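Local atomic coordinates of ACP (PDB entry 6KXF), a protein that probably carries the growing acyl chain on a phosphopantetheine arm in the type II polyketide synthase that makes ishigamide. Residues Arg11-Ile15 with Ala50-Tyr55. Numbering follows the deposited sequence.
Sequences RIREI and ALEMEY
Arg11 reaches across from helix 8-20 with NH1, which meets both carboxylate oxygens of Glu54 on helix 41-55: OE2 at 2.8 Å in a salt bridge, and OE1 at 3.0 Å in a nearly straight hydrogen bond (162°). OE1 sits close to the plane of the guanidinium, yet NH1 comes to it from above the plane of the carboxylate, the two planes standing 77° apart. The chain of Arg11, bent at chi2 and chi3, also presents NE to Glu14 OE1 at 2.9 Å, a turn further along its own helix; two acids therefore grip one guanidinium and fix its rotation. Ile15 CG1 packs against one face of that group. With an alanine here, Glu14 and Glu54 would probably lose the positive charge they share. Beside the salt bridges, Ile15 CG2 presses on Ala50 CB at a tight 3.3 Å and touches Leu51 CD2, while its CD1 lies 3.6 Å from Glu54 CG. Ile12 CG1 meets the edge of the Tyr55 ring, whose hydroxyl is buried against Arg11 CB without a polar partner. Ile12, Leu51 and Tyr55 also touch helix 72-81, within the helical bundle expected of a carrier protein. The apolar seam probably supplies most of the adhesion, the charged rim orienting Arg11.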
loop_
_atom_site.group_PDB
_atom_site.type_symbol
_atom_site.label_atom_id
_atom_site.label_comp_id
_atom_site.label_asym_id
_atom_site.label_seq_id
_atom_site.Cartn_x
_atom_site.Cartn_y
_atom_site.Cartn_z
ATOM N N ARG C 11 -10.232 8.751 37.950
ATOM C CA ARG C 11 -9.347 8.966 36.798
ATOM C C ARG C 11 -9.271 7.689 35.949
ATOM O O ARG C 11 -9.114 7.782 34.733
ATOM C CB ARG C 11 -7.933 9.361 37.236
ATOM C CG ARG C 11 -7.007 9.721 36.079
ATOM C CD ARG C 11 -7.459 10.952 35.310
ATOM N NE ARG C 11 -8.088 10.696 34.012
ATOM C CZ ARG C 11 -7.578 11.049 32.826
ATOM N NH1 ARG C 11 -6.284 11.299 32.704
ATOM N NH2 ARG C 11 -8.360 11.159 31.765
ATOM N N ILE C 12 -9.359 6.519 36.602
ATOM C CA ILE C 12 -9.297 5.215 35.927
ATOM C C ILE C 12 -10.588 4.982 35.132
ATOM O O ILE C 12 -10.521 4.642 33.936
ATOM C CB ILE C 12 -8.987 4.094 36.940
ATOM C CG1 ILE C 12 -7.470 4.008 37.166
ATOM C CG2 ILE C 12 -9.597 2.765 36.504
ATOM C CD1 ILE C 12 -7.036 3.149 38.328
ATOM N N ARG C 13 -11.738 5.161 35.803
ATOM C CA ARG C 13 -13.085 5.177 35.184
ATOM C C ARG C 13 -13.066 6.034 33.909
ATOM O O ARG C 13 -13.531 5.613 32.845
ATOM C CB ARG C 13 -14.122 5.753 36.157
ATOM C CG ARG C 13 -14.970 4.730 36.907
ATOM C CD ARG C 13 -16.259 5.305 37.512
ATOM N NE ARG C 13 -16.970 6.233 36.621
ATOM C CZ ARG C 13 -18.086 5.961 35.927
ATOM N NH1 ARG C 13 -18.839 4.920 36.248
ATOM N NH2 ARG C 13 -18.445 6.736 34.908
ATOM N N GLU C 14 -12.517 7.246 34.033
ATOM C CA GLU C 14 -12.544 8.270 32.967
ATOM C C GLU C 14 -11.680 7.827 31.770
ATOM O O GLU C 14 -12.032 8.065 30.593
ATOM C CB GLU C 14 -12.082 9.609 33.551
ATOM C CG GLU C 14 -12.317 10.809 32.650
ATOM C CD GLU C 14 -11.686 12.090 33.171
ATOM O OE1 GLU C 14 -10.674 12.007 33.908
ATOM O OE2 GLU C 14 -12.210 13.173 32.849
ATOM N N ILE C 15 -10.540 7.192 32.076
ATOM C CA ILE C 15 -9.637 6.641 31.062
ATOM C C ILE C 15 -10.379 5.522 30.314
ATOM O O ILE C 15 -10.541 5.625 29.085
ATOM C CB ILE C 15 -8.302 6.169 31.684
ATOM C CG1 ILE C 15 -7.395 7.353 32.042
ATOM C CG2 ILE C 15 -7.587 5.186 30.766
ATOM C CD1 ILE C 15 -6.287 7.023 33.024
ATOM N N ALA C 50 -3.467 3.571 27.782
ATOM C CA ALA C 50 -3.829 4.846 28.474
ATOM C C ALA C 50 -3.378 4.815 29.950
ATOM O O ALA C 50 -2.726 5.737 30.413
ATOM C CB ALA C 50 -5.317 5.117 28.345
ATOM N N LEU C 51 -3.671 3.726 30.667
ATOM C CA LEU C 51 -3.221 3.588 32.058
ATOM C C LEU C 51 -1.691 3.734 32.146
ATOM O O LEU C 51 -1.200 4.497 32.978
ATOM C CB LEU C 51 -3.679 2.240 32.618
ATOM C CG LEU C 51 -5.185 1.991 32.586
ATOM C CD1 LEU C 51 -5.518 0.597 33.097
ATOM C CD2 LEU C 51 -5.930 3.053 33.387
ATOM N N GLU C 52 -0.947 3.006 31.294
ATOM C CA GLU C 52 0.512 3.028 31.296
ATOM C C GLU C 52 1.014 4.475 31.211
ATOM O O GLU C 52 1.916 4.887 31.938
ATOM C CB GLU C 52 1.075 2.239 30.107
ATOM C CG GLU C 52 1.200 0.734 30.310
ATOM C CD GLU C 52 2.026 0.019 29.232
ATOM O OE1 GLU C 52 2.020 0.468 28.071
ATOM O OE2 GLU C 52 2.697 -0.972 29.555
ATOM N N MET C 53 0.437 5.241 30.281
ATOM C CA MET C 53 0.858 6.609 30.040
ATOM C C MET C 53 0.502 7.503 31.235
ATOM O O MET C 53 1.324 8.331 31.635
ATOM C CB MET C 53 0.199 7.172 28.783
ATOM C CG MET C 53 1.043 8.225 28.107
ATOM S SD MET C 53 0.348 8.708 26.520
ATOM C CE MET C 53 -0.135 7.122 25.821
ATOM N N GLU C 54 -0.711 7.326 31.782
ATOM C CA GLU C 54 -1.218 8.122 32.900
ATOM C C GLU C 54 -0.207 8.104 34.050
ATOM O O GLU C 54 0.135 9.149 34.595
ATOM C CB GLU C 54 -2.563 7.583 33.393
ATOM C CG GLU C 54 -3.265 8.475 34.417
ATOM C CD GLU C 54 -3.772 9.815 33.903
ATOM O OE1 GLU C 54 -4.184 10.641 34.733
ATOM O OE2 GLU C 54 -3.755 10.036 32.678
ATOM N N TYR C 55 0.293 6.912 34.376
ATOM C CA TYR C 55 1.010 6.671 35.611
ATOM C C TYR C 55 2.501 6.375 35.370
ATOM O O TYR C 55 3.202 6.003 36.306
ATOM C CB TYR C 55 0.285 5.547 36.357
ATOM C CG TYR C 55 -1.130 5.905 36.739
ATOM C CD1 TYR C 55 -1.397 7.036 37.502
ATOM C CD2 TYR C 55 -2.207 5.128 36.342
ATOM C CE1 TYR C 55 -2.690 7.378 37.872
ATOM C CE2 TYR C 55 -3.508 5.459 36.694
ATOM C CZ TYR C 55 -3.754 6.590 37.461
ATOM O OH TYR C 55 -5.032 6.933 37.811
#